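Local coordinates for TolA protein (Vibrio cholerae, PDB 4G7X), which probably links the inner membrane to outer-membrane components as part of the Tol-Pal envelope system, through a C-terminal domain that some filamentous phages use as a receptor, at residues T45-R50 / P122-K127; F115-D120 / E126-I131. All coordinates share one frame; numbering follows the deposited sequence.

Contact 1: residues T45-R50 / P122-K127; sequences TSEVGR and PDVVEK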
# COMPACT_ATOMS: atom_id res chain seq x y z
N THR B 45 -0.64 21.25 -9.69
CA THR B 45 -0.61 21.57 -8.27
C THR B 45 -2.02 21.52 -7.66
O THR B 45 -2.22 20.95 -6.58
CB THR B 45 0.07 22.94 -8.03
OG1 THR B 45 1.41 22.88 -8.52
CG2 THR B 45 0.10 23.30 -6.55
N SER B 46 -2.99 22.09 -8.38
CA SER B 46 -4.39 22.07 -7.94
C SER B 46 -4.93 20.64 -7.83
O SER B 46 -5.56 20.30 -6.83
CB SER B 46 -5.26 22.89 -8.90
OG SER B 46 -6.60 22.98 -8.45
N GLU B 47 -4.67 19.83 -8.85
CA GLU B 47 -5.15 18.45 -8.89
C GLU B 47 -4.53 17.56 -7.82
O GLU B 47 -5.21 16.70 -7.26
CB GLU B 47 -4.95 17.85 -10.28
CG GLU B 47 -5.93 18.38 -11.31
CD GLU B 47 -7.35 17.93 -11.05
OE1 GLU B 47 -8.09 18.67 -10.36
OE2 GLU B 47 -7.73 16.83 -11.50
N VAL B 48 -3.25 17.77 -7.53
CA VAL B 48 -2.57 17.05 -6.44
C VAL B 48 -3.22 17.36 -5.09
O VAL B 48 -3.40 16.47 -4.26
CB VAL B 48 -1.05 17.34 -6.42
CG1 VAL B 48 -0.40 16.83 -5.13
CG2 VAL B 48 -0.39 16.70 -7.62
N GLY B 49 -3.60 18.62 -4.89
CA GLY B 49 -4.32 19.02 -3.69
C GLY B 49 -5.69 18.36 -3.61
O GLY B 49 -6.08 17.86 -2.55
N ARG B 50 -6.40 18.34 -4.73
CA ARG B 50 -7.76 17.80 -4.79
C ARG B 50 -7.78 16.29 -4.54
O ARG B 50 -8.55 15.80 -3.70
CB ARG B 50 -8.43 18.13 -6.12
CG ARG B 50 -9.93 17.87 -6.13
CD ARG B 50 -10.62 18.39 -7.38
NE ARG B 50 -10.22 17.69 -8.60
CZ ARG B 50 -10.72 16.52 -9.00
NH1 ARG B 50 -11.64 15.88 -8.29
NH2 ARG B 50 -10.28 15.97 -10.13
N PRO B 122 -1.51 12.15 -17.47
CA PRO B 122 -0.34 11.39 -17.01
C PRO B 122 0.61 12.17 -16.10
O PRO B 122 1.20 11.58 -15.20
CB PRO B 122 0.37 10.99 -18.32
CG PRO B 122 -0.11 11.98 -19.33
CD PRO B 122 -1.52 12.31 -18.94
N ASP B 123 0.74 13.48 -16.32
CA ASP B 123 1.61 14.30 -15.48
C ASP B 123 1.09 14.40 -14.04
O ASP B 123 1.88 14.42 -13.09
CB ASP B 123 1.87 15.69 -16.10
CG ASP B 123 0.59 16.44 -16.45
OD1 ASP B 123 -0.52 15.89 -16.35
OD2 ASP B 123 0.71 17.62 -16.84
N VAL B 124 -0.23 14.46 -13.90
CA VAL B 124 -0.87 14.45 -12.58
C VAL B 124 -0.71 13.08 -11.91
O VAL B 124 -0.38 13.00 -10.73
CB VAL B 124 -2.37 14.83 -12.68
CG1 VAL B 124 -3.06 14.71 -11.33
CG2 VAL B 124 -2.53 16.24 -13.23
N VAL B 125 -0.91 12.02 -12.68
CA VAL B 125 -0.76 10.65 -12.18
C VAL B 125 0.65 10.42 -11.62
O VAL B 125 0.80 9.79 -10.57
CB VAL B 125 -1.13 9.59 -13.25
CG1 VAL B 125 -0.82 8.18 -12.78
CG2 VAL B 125 -2.61 9.70 -13.61
N GLU B 126 1.67 10.94 -12.29
CA GLU B 126 3.05 10.84 -11.81
C GLU B 126 3.25 11.37 -10.39
O GLU B 126 3.98 10.77 -9.60
CB GLU B 126 4.02 11.54 -12.78
CG GLU B 126 4.25 10.77 -14.08
CD GLU B 126 4.85 9.39 -13.84
OE1 GLU B 126 6.00 9.31 -13.36
OE2 GLU B 126 4.17 8.38 -14.14
N LYS B 127 2.60 12.49 -10.07
CA LYS B 127 2.67 13.06 -8.72
C LYS B 127 1.80 12.28 -7.73
O LYS B 127 2.19 12.09 -6.58
CB LYS B 127 2.29 14.54 -8.73
CG LYS B 127 3.26 15.44 -9.49
CD LYS B 127 4.64 15.43 -8.85
CE LYS B 127 5.59 16.38 -9.56
NZ LYS B 127 6.94 16.40 -8.93

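Contact 2: residues F115-D120 / E126-I131; sequences FPLPKD and EKLKNI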
# COMPACT_ATOMS: atom_id res chain seq x y z
N PHE B 115 -7.94 3.86 -4.95
CA PHE B 115 -7.68 5.29 -4.91
C PHE B 115 -7.93 5.81 -6.32
O PHE B 115 -7.34 5.31 -7.27
CB PHE B 115 -6.22 5.55 -4.52
CG PHE B 115 -5.85 5.07 -3.15
CD1 PHE B 115 -5.86 5.95 -2.07
CD2 PHE B 115 -5.47 3.74 -2.92
CE1 PHE B 115 -5.52 5.52 -0.79
CE2 PHE B 115 -5.13 3.31 -1.65
CZ PHE B 115 -5.15 4.20 -0.59
N PRO B 116 -8.81 6.83 -6.46
CA PRO B 116 -9.13 7.32 -7.80
C PRO B 116 -7.96 8.05 -8.48
O PRO B 116 -7.11 8.63 -7.80
CB PRO B 116 -10.28 8.30 -7.55
CG PRO B 116 -10.83 7.95 -6.21
CD PRO B 116 -9.64 7.47 -5.43
N LEU B 117 -7.93 7.98 -9.81
CA LEU B 117 -6.98 8.73 -10.63
C LEU B 117 -7.73 9.47 -11.74
O LEU B 117 -8.79 9.02 -12.18
CB LEU B 117 -5.96 7.79 -11.27
CG LEU B 117 -4.88 7.14 -10.41
CD1 LEU B 117 -4.10 6.15 -11.26
CD2 LEU B 117 -3.94 8.16 -9.79
N PRO B 118 -7.18 10.62 -12.18
CA PRO B 118 -7.81 11.31 -13.31
C PRO B 118 -7.57 10.57 -14.62
O PRO B 118 -6.55 9.90 -14.78
CB PRO B 118 -7.09 12.66 -13.33
CG PRO B 118 -5.76 12.39 -12.71
CD PRO B 118 -6.02 11.36 -11.65
N LYS B 119 -8.52 10.69 -15.55
CA LYS B 119 -8.40 10.06 -16.86
C LYS B 119 -7.57 10.93 -17.79
O LYS B 119 -7.79 12.14 -17.89
CB LYS B 119 -9.78 9.79 -17.46
N ASP B 120 -6.60 10.31 -18.46
CA ASP B 120 -5.75 10.96 -19.47
C ASP B 120 -5.04 12.23 -18.96
O ASP B 120 -4.96 13.24 -19.67
CB ASP B 120 -6.54 11.24 -20.75
N GLU B 126 1.67 10.94 -12.29
CA GLU B 126 3.05 10.84 -11.81
C GLU B 126 3.25 11.37 -10.39
O GLU B 126 3.98 10.77 -9.60
CB GLU B 126 4.02 11.54 -12.78
CG GLU B 126 4.25 10.77 -14.08
CD GLU B 126 4.85 9.39 -13.84
OE1 GLU B 126 6.00 9.31 -13.36
OE2 GLU B 126 4.17 8.38 -14.14
N LYS B 127 2.60 12.49 -10.07
CA LYS B 127 2.67 13.06 -8.72
C LYS B 127 1.80 12.28 -7.73
O LYS B 127 2.19 12.09 -6.58
CB LYS B 127 2.29 14.54 -8.73
CG LYS B 127 3.26 15.44 -9.49
CD LYS B 127 4.64 15.43 -8.85
CE LYS B 127 5.59 16.38 -9.56
NZ LYS B 127 6.94 16.40 -8.93
N LEU B 128 0.63 11.82 -8.19
CA LEU B 128 -0.29 11.06 -7.34
C LEU B 128 0.23 9.68 -6.93
O LEU B 128 -0.17 9.15 -5.89
CB LEU B 128 -1.67 10.94 -7.99
CG LEU B 128 -2.45 12.25 -8.16
CD1 LEU B 128 -3.82 11.98 -8.77
CD2 LEU B 128 -2.58 13.01 -6.85
N LYS B 129 1.12 9.12 -7.75
CA LYS B 129 1.70 7.80 -7.49
C LYS B 129 2.73 7.81 -6.37
O LYS B 129 3.16 6.75 -5.92
CB LYS B 129 2.33 7.24 -8.76
CG LYS B 129 1.34 6.67 -9.76
CD LYS B 129 2.03 6.39 -11.09
CE LYS B 129 3.18 5.41 -10.90
NZ LYS B 129 3.82 5.07 -12.20
N ASN B 130 3.14 9.00 -5.94
CA ASN B 130 4.14 9.15 -4.87
C ASN B 130 3.79 10.40 -4.07
O ASN B 130 4.29 11.49 -4.35
CB ASN B 130 5.55 9.24 -5.48
CG ASN B 130 6.65 9.30 -4.43
OD1 ASN B 130 6.42 9.12 -3.23
ND2 ASN B 130 7.87 9.54 -4.89
N ILE B 131 2.92 10.22 -3.08
CA ILE B 131 2.26 11.36 -2.44
C ILE B 131 2.35 11.34 -0.91
O ILE B 131 2.11 10.31 -0.28
CB ILE B 131 0.78 11.48 -2.92
CG1 ILE B 131 0.13 12.77 -2.43
CG2 ILE B 131 -0.03 10.24 -2.54
CD1 ILE B 131 -1.18 13.11 -3.10

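Contact 1: residues T45-R50 / P122-K127
Val-124 sets its two methyl groups against the root of the Glu-47 side chain, with CG1 3.8 Å from Glu-47 CB and CG2 4.1 Å from the same carbon. CB makes the close contact; beyond it the chain bends at chi2 (-68°) and carries the carboxylate back to its own helix, where Arg-50 grips it side-on. Arg-50 NE lies 2.9 Å from Glu-47 OE1 in a nearly straight bond (171°), and Arg-50 NH2 lies 3.0 Å from Glu-47 OE2. Both oxygens are approached on the syn side, OE1 somewhat out of the carboxylate plane, and this two-point grip should restrict rotation of the carboxylate.

The second meeting point is Val-48 CG2, which lies 3.6 Å from Lys-127 CB. CG2 stands anti to the carbonyl carbon of Val-48, beside the backbone N, and from there reaches across to the lysine. Lys-127 is met at the base of its chain; in one of its two conformers the rest leads away from the 45-50 helix.

Val-124 also touches Phe-43 and Val-44, one turn earlier on helix 38-62, while Asp-123 forms a salt bridge with Arg-40. The two segments come nearest at Val-48 and Val-124, whose CA atoms are 6.9 Å apart. Small apolar groups thus meet at the interface while the charged ends of Glu-47 and Lys-127 are directed elsewhere, an arrangement typical of helix-helix packing, here joining the long N-terminal helix to the short helix before the last strand of the TolA C-terminal domain.

Contact 2: residues F115-D120 / E126-I131
Leu-128 drives one branch, CD1, into the angle between Leu-117 and Pro-118, and this is where the contact is tight. Pro-118 reaches toward this methyl with CD of its ring, Pro-118 CD lying 3.7 Å from Leu-128 CD1. Leu-117 comes alongside instead: the two leucines run past one another in opposite senses, so that Leu-117 CD2 lies 4.0 Å from Leu-128 CD1 and also 4.0 Å from Leu-128 CB. In Leu-128, CG stands anti to the carbonyl carbon (chi1 -65°), and chi2 close to 180° carries CD1 forward to the proline.

Helix 38-62 adds to this cluster, with Tyr-55 touching both Leu-117 and Leu-128 and Tyr-51 touching Pro-118. The hydroxyl of Tyr-55 is also hydrogen-bonded to the carbonyl oxygen of Pro-116, which ties the start of the 115-120 segment to that helix.

The packing gives way to a looser, polar side around Lys-129. Its side chain comes no nearer than 5.5 Å to the 115-120 segment, and its ammonium group is directed away from it. In one of the two conformers of this lysine, Lys-129 NZ makes a long, weak ion pair with Glu-126 OE2 at 3.9 Å and a salt bridge to an acidic side chain of the other protein chain. At the far end of the 115-120 segment, the side chains of Lys-119 and Asp-120 are not modelled beyond CB, consistent with mobility at this exposed turn.

The direct contact between the two segments is therefore purely aliphatic, and its strength should come from burying Leu-128 and from shape fit, while the charged groups lie at the margin, where Lys-129 is paired with the other chain.

Contacts 1 and 2 lie about 6 Å apart between centres and share Glu-126 and Lys-127 of helix 122-128. Contact 1 sets this helix against helix 38-62; contact 2 sets its C-terminal part against the 115-120 segment. They also touch directly: Val-124 CG1 is 3.8 Å from Pro-118 CG, and Leu-128 CD2 is 4.1 Å from Val-48 CA. Val-125 adds a looser link, its CG1 lying 4.2 Å from Leu-117 CD1. Together they pack the short helix against both the long helix and the segment that leaves strand 115-116, with apolar side chains touching from one contact to the next.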